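Local coordinates for protein Pre-mRNA-splicing factor SAD1 (Saccharomyces cerevisiae, PDB 4MSX) that promotes assembly of newly made U4 snRNA into the U4/U6 snRNP and is required for pre-mRNA splicing, although its ubiquitin-protease-like domain is catalytically inactive, at residues L323-P328 with L375-N380; F379-R384 with E472-V477; A415-V420 with S438-Q443. All coordinates share one frame; numbering follows the deposited sequence. Where two conformers were deposited one is given.

Interaction 1: residues L323-P328 with L375-N380; sequences LTLDLP and LIFHFN
Leu325 reaches across to both Phe377 and Phe379. Leu325 CB lies 3.9 Å from His378 O; CG sits beside the backbone N (chi1 -60°), and CD1 then settles over one face of the Phe377 ring, toward the rim, in a CH-pi contact 4.1 Å from the ring centroid. Leu325 CD1 also meets Phe379 CE1, at 3.8 Å. Leu323 approaches Phe377 differently, with CD2 at the ring edge.

These residues belong to two neighbouring parallel strands in the USP-like domain, 323-325 and 374-379, paired Leu323-Phe377, Thr324-His378 and Leu325-Phe379 by a ladder that includes Leu325 N to His378 O (2.8 Å, 175°). Leu323, Leu325, Phe377 and Phe379 share one face of the sheet, on which Ile347 of helix 347-350 packs against both phenylalanines.

On the face of Thr324 and His378, Thr324 OG1 and His378 ND1 share a hydrogen bond of 2.8 Å, with the hydroxyl in the plane of the imidazole at its edge. Arg267 of helix 266-280 touches both side chains. Further along, Asn380 ND2 makes a weak bond to Asp326 OD1 (3.3 Å), and a water accepts from Leu327 N and donates to Asn380 O.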
loop_
_atom_site.group_PDB
_atom_site.type_symbol
_atom_site.label_atom_id
_atom_site.label_comp_id
_atom_site.label_asym_id
_atom_site.label_seq_id
_atom_site.Cartn_x
_atom_site.Cartn_y
_atom_site.Cartn_z
ATOM N N LEU A 323 10.746 13.976 3.142
ATOM C CA LEU A 323 11.339 15.312 3.062
ATOM C C LEU A 323 10.438 16.249 2.321
ATOM O O LEU A 323 10.134 16.018 1.166
ATOM C CB LEU A 323 12.677 15.225 2.311
ATOM C CG LEU A 323 13.398 16.581 2.241
ATOM C CD1 LEU A 323 13.803 17.075 3.617
ATOM C CD2 LEU A 323 14.618 16.424 1.341
ATOM N N THR A 324 9.968 17.300 2.990
ATOM C CA THR A 324 9.024 18.219 2.361
ATOM C C THR A 324 9.803 19.264 1.596
ATOM O O THR A 324 10.711 19.852 2.132
ATOM C CB THR A 324 8.101 18.914 3.390
ATOM O OG1 THR A 324 7.183 17.934 3.904
ATOM C CG2 THR A 324 7.284 20.077 2.708
ATOM N N LEU A 325 9.449 19.428 0.335
ATOM C CA LEU A 325 10.053 20.432 -0.544
ATOM C C LEU A 325 8.997 21.537 -0.728
ATOM O O LEU A 325 7.894 21.282 -1.189
ATOM C CB LEU A 325 10.396 19.797 -1.892
ATOM C CG LEU A 325 11.393 18.621 -1.798
ATOM C CD1 LEU A 325 11.732 18.004 -3.157
ATOM C CD2 LEU A 325 12.679 19.052 -1.043
ATOM N N ASP A 326 9.302 22.746 -0.286
ATOM C CA ASP A 326 8.372 23.867 -0.433
ATOM C C ASP A 326 8.386 24.400 -1.868
ATOM O O ASP A 326 9.414 24.520 -2.448
ATOM C CB ASP A 326 8.747 24.992 0.531
ATOM C CG ASP A 326 8.513 24.615 2.000
ATOM O OD1 ASP A 326 7.416 24.078 2.342
ATOM O OD2 ASP A 326 9.452 24.827 2.803
ATOM N N LEU A 327 7.230 24.770 -2.399
ATOM C CA LEU A 327 7.147 25.212 -3.761
ATOM C C LEU A 327 7.137 26.748 -3.788
ATOM O O LEU A 327 6.729 27.399 -2.833
ATOM C CB LEU A 327 5.859 24.712 -4.395
ATOM C CG LEU A 327 5.827 23.144 -4.419
ATOM C CD1 LEU A 327 4.422 22.685 -4.813
ATOM C CD2 LEU A 327 6.885 22.561 -5.344
ATOM N N PRO A 328 7.547 27.320 -4.903
ATOM C CA PRO A 328 7.523 28.789 -4.930
ATOM C C PRO A 328 6.090 29.339 -4.757
ATOM O O PRO A 328 5.104 28.681 -5.151
ATOM C CB PRO A 328 8.140 29.130 -6.298
ATOM C CG PRO A 328 8.099 27.889 -7.105
ATOM C CD PRO A 328 8.041 26.711 -6.150
ATOM N N LEU A 375 14.517 7.560 -0.658
ATOM C CA LEU A 375 14.356 8.980 -0.310
ATOM C C LEU A 375 12.971 9.371 -0.788
ATOM O O LEU A 375 12.654 9.257 -1.984
ATOM C CB LEU A 375 15.462 9.783 -1.046
ATOM C CG LEU A 375 15.547 11.297 -0.810
ATOM C CD1 LEU A 375 15.630 11.607 0.696
ATOM C CD2 LEU A 375 16.782 11.862 -1.573
ATOM N N ILE A 376 12.128 9.779 0.164
ATOM C CA ILE A 376 10.727 10.077 -0.122
ATOM C C ILE A 376 10.514 11.581 -0.022
ATOM O O ILE A 376 10.783 12.185 1.040
ATOM C CB ILE A 376 9.823 9.366 0.921
ATOM C CG1 ILE A 376 10.165 7.882 0.973
ATOM C CG2 ILE A 376 8.309 9.615 0.556
ATOM C CD1 ILE A 376 9.389 7.086 2.116
ATOM N N PHE A 377 10.044 12.176 -1.112
ATOM C CA PHE A 377 9.795 13.618 -1.128
ATOM C C PHE A 377 8.307 13.855 -1.043
ATOM O O PHE A 377 7.518 13.105 -1.615
ATOM C CB PHE A 377 10.198 14.231 -2.466
ATOM C CG PHE A 377 11.690 14.163 -2.748
ATOM C CD1 PHE A 377 12.610 14.391 -1.736
ATOM C CD2 PHE A 377 12.140 13.898 -4.031
ATOM C CE1 PHE A 377 13.997 14.366 -1.996
ATOM C CE2 PHE A 377 13.542 13.846 -4.307
ATOM C CZ PHE A 377 14.447 14.060 -3.294
ATOM N N HIS A 378 7.961 14.963 -0.431
ATOM C CA HIS A 378 6.569 15.455 -0.442
ATOM C C HIS A 378 6.607 16.883 -1.022
ATOM O O HIS A 378 7.415 17.704 -0.571
ATOM C CB HIS A 378 6.082 15.519 0.999
ATOM C CG HIS A 378 4.930 16.468 1.233
ATOM N ND1 HIS A 378 4.975 17.452 2.199
ATOM C CD2 HIS A 378 3.692 16.530 0.679
ATOM C CE1 HIS A 378 3.818 18.107 2.210
ATOM N NE2 HIS A 378 3.008 17.538 1.333
ATOM N N PHE A 379 5.740 17.176 -1.981
ATOM C CA PHE A 379 5.664 18.554 -2.555
ATOM C C PHE A 379 4.561 19.270 -1.839
ATOM O O PHE A 379 3.427 18.799 -1.826
ATOM C CB PHE A 379 5.441 18.475 -4.048
ATOM C CG PHE A 379 6.581 17.753 -4.731
ATOM C CD1 PHE A 379 7.763 18.435 -5.056
ATOM C CD2 PHE A 379 6.530 16.386 -4.928
ATOM C CE1 PHE A 379 8.856 17.736 -5.630
ATOM C CE2 PHE A 379 7.612 15.676 -5.478
ATOM C CZ PHE A 379 8.767 16.354 -5.835
ATOM N N ASN A 380 4.877 20.411 -1.231
ATOM C CA ASN A 380 3.924 20.974 -0.267
ATOM C C ASN A 380 2.810 21.722 -0.999
ATOM O O ASN A 380 2.852 22.940 -1.106
ATOM C CB ASN A 380 4.647 21.909 0.681
ATOM C CG ASN A 380 3.755 22.340 1.838
ATOM O OD1 ASN A 380 2.682 21.757 2.045
ATOM N ND2 ASN A 380 4.182 23.345 2.587
HETATM O O HOH W 1 4.848 25.071 -0.731
#

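Interaction 2: residues F379-R384 with E472-V477; sequences FNRFDR and ETFIQV
Phe379 donates its backbone N to Phe474 O (2.8 Å), after which the chain swings away through an inverse gamma turn centred on Asn380, the two touching parts running 129° apart. Segment 472-477, part of strand 472-480, is itself irregular here: Phe474 and Ile475 both face Val417 of the strand on its other side, a classic beta bulge in the central sheet of the USP-like domain.

Arg381 carries the polar part of the contact. Its chain bends at chi2 (-75°), which brings the guanidinium side-on to the backbone of Thr473, where NE (2.9 Å) and NH2 (3.0 Å) of Arg381 both grip Thr473 O. That oxygen lies close to the guanidinium plane and on the NH2 side is met on a lone pair. NH1 goes elsewhere, to the carbonyls of Asn394 and Thr396, so the flat group is held along its edges and cannot easily rotate. Over one face of it lies Glu472 CG, 3.5 Å from Arg381 CZ. The Glu472 side chain runs counter to that of Arg381, with no salt bridge between them; its oxygens are taken by Arg393 and His419, though its charge, with Glu472 OE2 4.0 Å from Arg381 NE, would probably favour the arginine's.

Thr473 CG2 sits over one face of the Phe379 ring in a CH-pi contact, 4.0 Å from the centroid, while its OG1 bonds Asn416. At the ring's edge comes the Gln476 amide, turned almost perpendicular to the ring (87°); its OE1, which touches Phe379 CZ, accepts from Trp478 NE1. Arg381 CG meets the edge of the Phe474 ring, and farther out on that ring Phe382 CE2 packs obliquely against Phe474 CE1 at 3.9 Å.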
loop_
_atom_site.group_PDB
_atom_site.type_symbol
_atom_site.label_atom_id
_atom_site.label_comp_id
_atom_site.label_asym_id
_atom_site.label_seq_id
_atom_site.Cartn_x
_atom_site.Cartn_y
_atom_site.Cartn_z
ATOM N N PHE A 379 5.740 17.176 -1.981
ATOM C CA PHE A 379 5.664 18.554 -2.555
ATOM C C PHE A 379 4.561 19.270 -1.839
ATOM O O PHE A 379 3.427 18.799 -1.826
ATOM C CB PHE A 379 5.441 18.475 -4.048
ATOM C CG PHE A 379 6.581 17.753 -4.731
ATOM C CD1 PHE A 379 7.763 18.435 -5.056
ATOM C CD2 PHE A 379 6.530 16.386 -4.928
ATOM C CE1 PHE A 379 8.856 17.736 -5.630
ATOM C CE2 PHE A 379 7.612 15.676 -5.478
ATOM C CZ PHE A 379 8.767 16.354 -5.835
ATOM N N ASN A 380 4.877 20.411 -1.231
ATOM C CA ASN A 380 3.924 20.974 -0.267
ATOM C C ASN A 380 2.810 21.722 -0.999
ATOM O O ASN A 380 2.852 22.940 -1.106
ATOM C CB ASN A 380 4.647 21.909 0.681
ATOM C CG ASN A 380 3.755 22.340 1.838
ATOM O OD1 ASN A 380 2.682 21.757 2.045
ATOM N ND2 ASN A 380 4.182 23.345 2.587
ATOM N N ARG A 381 1.833 20.993 -1.503
ATOM C CA ARG A 381 0.718 21.584 -2.265
ATOM C C ARG A 381 -0.304 22.359 -1.420
ATOM O O ARG A 381 -0.872 23.369 -1.882
ATOM C CB ARG A 381 -0.051 20.460 -2.952
ATOM C CG ARG A 381 0.821 19.588 -3.903
ATOM C CD ARG A 381 1.129 20.347 -5.219
ATOM N NE ARG A 381 2.031 19.581 -6.103
ATOM C CZ ARG A 381 2.508 20.065 -7.252
ATOM N NH1 ARG A 381 2.209 21.326 -7.644
ATOM N NH2 ARG A 381 3.289 19.306 -7.985
ATOM N N PHE A 382 -0.585 21.848 -0.224
ATOM C CA PHE A 382 -1.750 22.316 0.551
ATOM C C PHE A 382 -1.460 23.240 1.687
ATOM O O PHE A 382 -0.715 22.918 2.599
ATOM C CB PHE A 382 -2.446 21.122 1.203
ATOM C CG PHE A 382 -3.016 20.167 0.218
ATOM C CD1 PHE A 382 -3.842 20.619 -0.789
ATOM C CD2 PHE A 382 -2.708 18.811 0.278
ATOM C CE1 PHE A 382 -4.373 19.761 -1.733
ATOM C CE2 PHE A 382 -3.238 17.928 -0.654
ATOM C CZ PHE A 382 -4.058 18.408 -1.677
ATOM N N ASP A 383 -2.168 24.351 1.699
ATOM C CA ASP A 383 -2.160 25.202 2.874
ATOM C C ASP A 383 -3.475 24.875 3.625
ATOM O O ASP A 383 -4.527 25.450 3.340
ATOM C CB ASP A 383 -1.987 26.681 2.448
ATOM C CG ASP A 383 -2.177 27.667 3.605
ATOM O OD1 ASP A 383 -2.152 27.260 4.796
ATOM O OD2 ASP A 383 -2.329 28.861 3.296
ATOM N N ARG A 384 -3.401 23.912 4.567
ATOM C CA ARG A 384 -4.599 23.406 5.256
ATOM C C ARG A 384 -5.194 24.405 6.232
ATOM O O ARG A 384 -6.374 24.303 6.581
ATOM C CB ARG A 384 -4.300 22.125 6.029
ATOM C CG ARG A 384 -3.701 21.056 5.194
ATOM C CD ARG A 384 -4.709 20.362 4.312
ATOM N NE ARG A 384 -4.419 18.933 4.295
ATOM C CZ ARG A 384 -5.036 18.041 3.527
ATOM N NH1 ARG A 384 -6.002 18.431 2.695
ATOM N NH2 ARG A 384 -4.702 16.753 3.632
ATOM N N GLU A 472 -0.058 16.324 -11.349
ATOM C CA GLU A 472 0.378 17.010 -10.143
ATOM C C GLU A 472 1.004 16.044 -9.107
ATOM O O GLU A 472 0.262 15.435 -8.308
ATOM C CB GLU A 472 -0.814 17.692 -9.532
ATOM C CG GLU A 472 -0.459 18.676 -8.429
ATOM C CD GLU A 472 -1.691 19.300 -7.763
ATOM O OE1 GLU A 472 -2.431 20.039 -8.448
ATOM O OE2 GLU A 472 -1.926 19.063 -6.546
ATOM N N THR A 473 2.333 15.974 -9.089
ATOM C CA THR A 473 3.054 15.096 -8.171
ATOM C C THR A 473 2.899 15.594 -6.722
ATOM O O THR A 473 2.946 16.816 -6.424
ATOM C CB THR A 473 4.561 14.942 -8.552
ATOM O OG1 THR A 473 5.150 14.007 -7.655
ATOM C CG2 THR A 473 5.327 16.309 -8.440
ATOM N N PHE A 474 2.649 14.656 -5.811
ATOM C CA PHE A 474 2.487 14.993 -4.393
ATOM C C PHE A 474 3.564 14.292 -3.546
ATOM O O PHE A 474 4.165 14.909 -2.670
ATOM C CB PHE A 474 1.089 14.531 -3.921
ATOM C CG PHE A 474 0.791 14.846 -2.475
ATOM C CD1 PHE A 474 0.663 16.165 -2.044
ATOM C CD2 PHE A 474 0.574 13.811 -1.557
ATOM C CE1 PHE A 474 0.376 16.460 -0.716
ATOM C CE2 PHE A 474 0.281 14.106 -0.217
ATOM C CZ PHE A 474 0.166 15.407 0.208
ATOM N N ILE A 475 3.752 12.978 -3.757
ATOM C CA ILE A 475 4.794 12.229 -3.086
ATOM C C ILE A 475 5.577 11.401 -4.099
ATOM O O ILE A 475 4.995 10.832 -5.017
ATOM C CB ILE A 475 4.163 11.195 -2.059
ATOM C CG1 ILE A 475 3.864 11.885 -0.741
ATOM C CG2 ILE A 475 5.115 10.004 -1.825
ATOM C CD1 ILE A 475 2.936 11.022 0.125
ATOM N N GLN A 476 6.879 11.307 -3.911
ATOM C CA GLN A 476 7.692 10.452 -4.785
ATOM C C GLN A 476 8.609 9.616 -3.965
ATOM O O GLN A 476 9.076 10.051 -2.918
ATOM C CB GLN A 476 8.629 11.290 -5.741
ATOM C CG GLN A 476 7.793 12.032 -6.783
ATOM C CD GLN A 476 8.657 12.895 -7.690
ATOM O OE1 GLN A 476 9.791 13.289 -7.315
ATOM N NE2 GLN A 476 8.155 13.147 -8.897
ATOM N N VAL A 477 8.953 8.450 -4.513
ATOM C CA VAL A 477 9.925 7.592 -3.829
ATOM C C VAL A 477 11.075 7.424 -4.824
ATOM O O VAL A 477 10.833 7.039 -5.955
ATOM C CB VAL A 477 9.378 6.186 -3.499
ATOM C CG1 VAL A 477 10.488 5.284 -2.899
ATOM C CG2 VAL A 477 8.181 6.274 -2.487
#

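Interaction 3: residues A415-V420 with S438-Q443; sequences ANVVHV and SHWITQ
Strands 415-420 and 438-443 run antiparallel, their axes 4.7 Å apart at closest approach, with hydrogen-bonded pairs at Asn416-Gln443, Val418-Ile441 and Val420-His439. They are neighbours in the mixed beta sheet of the USP-like domain, and each of these pairs forms two backbone bonds, the straightest from Val418 N to Ile441 O (175°).

On the face that carries the three pairs, Asn416 ND2 donates to Gln443 OE1 (2.8 Å, 173°). The acceptor lies in the Asn416 amide plane, but the donor stands above the Gln443 carbonyl plane. Asn416 OD1 takes Thr473 and Gln476 of the next strand, and Gln443 NE2 donates to Glu454 OE1. Beside this amide pair, in one of two Ile441 conformers, Val418 CB meets Ile441 CG1 at 3.7 Å, and Val420 CG2 reaches the Ile441 CD1 end.

The other face carries Val417, Thr442, His419 and Trp440, with the two rings together. His419 CG lies anti to the backbone N (chi1 177°), which lays the imidazole obliquely against the six-membered ring of Trp440, with His419 CD2 over one indole face, 3.5 Å from Trp440 CH2. Its ND1 is bonded to Glu472; the other nitrogen, His419 NE2, shares a 2.8 Å hydrogen bond with Ser438 OG, at the ring edge and near its plane.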
loop_
_atom_site.group_PDB
_atom_site.type_symbol
_atom_site.label_atom_id
_atom_site.label_comp_id
_atom_site.label_asym_id
_atom_site.label_seq_id
_atom_site.Cartn_x
_atom_site.Cartn_y
_atom_site.Cartn_z
ATOM N N ALA A 415 8.441 5.578 -7.650
ATOM C CA ALA A 415 7.000 5.708 -7.402
ATOM C C ALA A 415 6.640 7.187 -7.391
ATOM O O ALA A 415 7.441 8.028 -6.920
ATOM C CB ALA A 415 6.649 5.081 -6.031
ATOM N N ASN A 416 5.444 7.482 -7.890
ATOM C CA ASN A 416 4.959 8.863 -8.013
ATOM C C ASN A 416 3.465 8.877 -7.622
ATOM O O ASN A 416 2.662 8.229 -8.282
ATOM C CB ASN A 416 5.158 9.309 -9.472
ATOM C CG ASN A 416 4.886 10.812 -9.679
ATOM O OD1 ASN A 416 5.321 11.633 -8.896
ATOM N ND2 ASN A 416 4.121 11.149 -10.706
ATOM N N VAL A 417 3.113 9.543 -6.519
ATOM C CA VAL A 417 1.690 9.635 -6.135
ATOM C C VAL A 417 1.205 10.981 -6.646
ATOM O O VAL A 417 1.784 12.016 -6.311
ATOM C CB VAL A 417 1.542 9.558 -4.635
ATOM C CG1 VAL A 417 0.020 9.671 -4.188
ATOM C CG2 VAL A 417 2.091 8.166 -4.145
ATOM N N VAL A 418 0.112 10.954 -7.379
ATOM C CA VAL A 418 -0.384 12.114 -8.091
ATOM C C VAL A 418 -1.721 12.547 -7.526
ATOM O O VAL A 418 -2.565 11.709 -7.128
ATOM C CB VAL A 418 -0.553 11.724 -9.570
ATOM C CG1 VAL A 418 -1.495 12.657 -10.272
ATOM C CG2 VAL A 418 0.867 11.698 -10.231
ATOM N N HIS A 419 -1.929 13.862 -7.508
ATOM C CA HIS A 419 -3.148 14.427 -6.965
ATOM C C HIS A 419 -4.074 14.801 -8.138
ATOM O O HIS A 419 -3.646 15.422 -9.084
ATOM C CB HIS A 419 -2.818 15.677 -6.137
ATOM C CG HIS A 419 -4.029 16.364 -5.588
ATOM N ND1 HIS A 419 -4.363 17.659 -5.922
ATOM C CD2 HIS A 419 -4.998 15.929 -4.743
ATOM C CE1 HIS A 419 -5.481 17.994 -5.298
ATOM N NE2 HIS A 419 -5.883 16.967 -4.571
ATOM N N VAL A 420 -5.343 14.431 -8.051
ATOM C CA VAL A 420 -6.313 14.655 -9.125
ATOM C C VAL A 420 -7.528 15.240 -8.450
ATOM O O VAL A 420 -7.929 14.778 -7.360
ATOM C CB VAL A 420 -6.687 13.285 -9.813
ATOM C CG1 VAL A 420 -7.953 13.387 -10.593
ATOM C CG2 VAL A 420 -5.553 12.853 -10.724
ATOM N N SER A 438 -10.114 15.881 -3.140
ATOM C CA SER A 438 -8.850 15.243 -3.627
ATOM C C SER A 438 -9.067 13.776 -3.990
ATOM O O SER A 438 -9.750 13.046 -3.253
ATOM C CB SER A 438 -7.823 15.310 -2.511
ATOM O OG SER A 438 -7.415 16.660 -2.240
ATOM N N HIS A 439 -8.470 13.325 -5.093
ATOM C CA HIS A 439 -8.419 11.915 -5.446
ATOM C C HIS A 439 -6.924 11.605 -5.671
ATOM O O HIS A 439 -6.174 12.463 -6.176
ATOM C CB HIS A 439 -9.231 11.672 -6.712
ATOM C CG HIS A 439 -9.095 10.294 -7.303
ATOM N ND1 HIS A 439 -9.217 9.127 -6.561
ATOM C CD2 HIS A 439 -8.870 9.901 -8.585
ATOM C CE1 HIS A 439 -9.046 8.083 -7.357
ATOM N NE2 HIS A 439 -8.838 8.523 -8.590
ATOM N N TRP A 440 -6.501 10.395 -5.322
ATOM C CA TRP A 440 -5.049 10.071 -5.320
ATOM C C TRP A 440 -4.832 8.882 -6.233
ATOM O O TRP A 440 -5.561 7.878 -6.153
ATOM C CB TRP A 440 -4.601 9.735 -3.872
ATOM C CG TRP A 440 -4.861 10.876 -2.915
ATOM C CD1 TRP A 440 -5.874 11.001 -1.973
ATOM C CD2 TRP A 440 -4.074 12.066 -2.833
ATOM N NE1 TRP A 440 -5.737 12.216 -1.324
ATOM C CE2 TRP A 440 -4.656 12.894 -1.857
ATOM C CE3 TRP A 440 -2.928 12.504 -3.522
ATOM C CZ2 TRP A 440 -4.130 14.138 -1.524
ATOM C CZ3 TRP A 440 -2.384 13.730 -3.193
ATOM C CH2 TRP A 440 -2.992 14.552 -2.201
ATOM N N ILE A 441 -3.832 8.973 -7.096
ATOM C CA ILE A 441 -3.523 7.812 -7.927
ATOM C C ILE A 441 -2.027 7.551 -7.850
ATOM O O ILE A 441 -1.240 8.417 -7.467
ATOM C CB ILE A 441 -3.966 8.011 -9.371
ATOM C CG1 ILE A 441 -3.147 9.124 -10.003
ATOM C CG2 ILE A 441 -5.501 8.357 -9.442
ATOM C CD1 ILE A 441 -3.492 9.356 -11.463
ATOM N N THR A 442 -1.646 6.316 -8.151
ATOM C CA THR A 442 -0.269 5.884 -7.828
ATOM C C THR A 442 0.354 5.346 -9.086
ATOM O O THR A 442 -0.239 4.504 -9.753
ATOM C CB THR A 442 -0.295 4.777 -6.739
ATOM O OG1 THR A 442 -1.064 5.264 -5.637
ATOM C CG2 THR A 442 1.145 4.378 -6.237
ATOM N N GLN A 443 1.559 5.829 -9.413
ATOM C CA GLN A 443 2.289 5.311 -10.558
ATOM C C GLN A 443 3.509 4.590 -10.037
ATOM O O GLN A 443 4.223 5.130 -9.173
ATOM C CB GLN A 443 2.768 6.488 -11.438
ATOM C CG GLN A 443 1.564 7.262 -11.955
ATOM C CD GLN A 443 1.924 8.584 -12.636
ATOM O OE1 GLN A 443 2.975 9.195 -12.358
ATOM N NE2 GLN A 443 1.013 9.057 -13.505
#

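In the fold
The three interactions step across one mixed sheet in the USP-like domain, in the order 323-325, 374-379, 472-480, 409-421, 438-446. Interactions 1 and 2 have centres about 7 Å apart and share Phe379 and Asn380; the centres of interactions 2 and 3 are about 10 Å apart, and the two touch, whereas 1 and 3, with centres about 15 Å apart, do not. Along the chain, interaction 1 closes first, and interaction 3 is nested within the loop closed by interaction 2. Strand 472-480 is thus inserted between strands 374-379 and 409-421, bringing the chain's last strand between two that precede it in sequence. Helix 266-280 packs against side chains of all three contacts. All lie away from the zinc site.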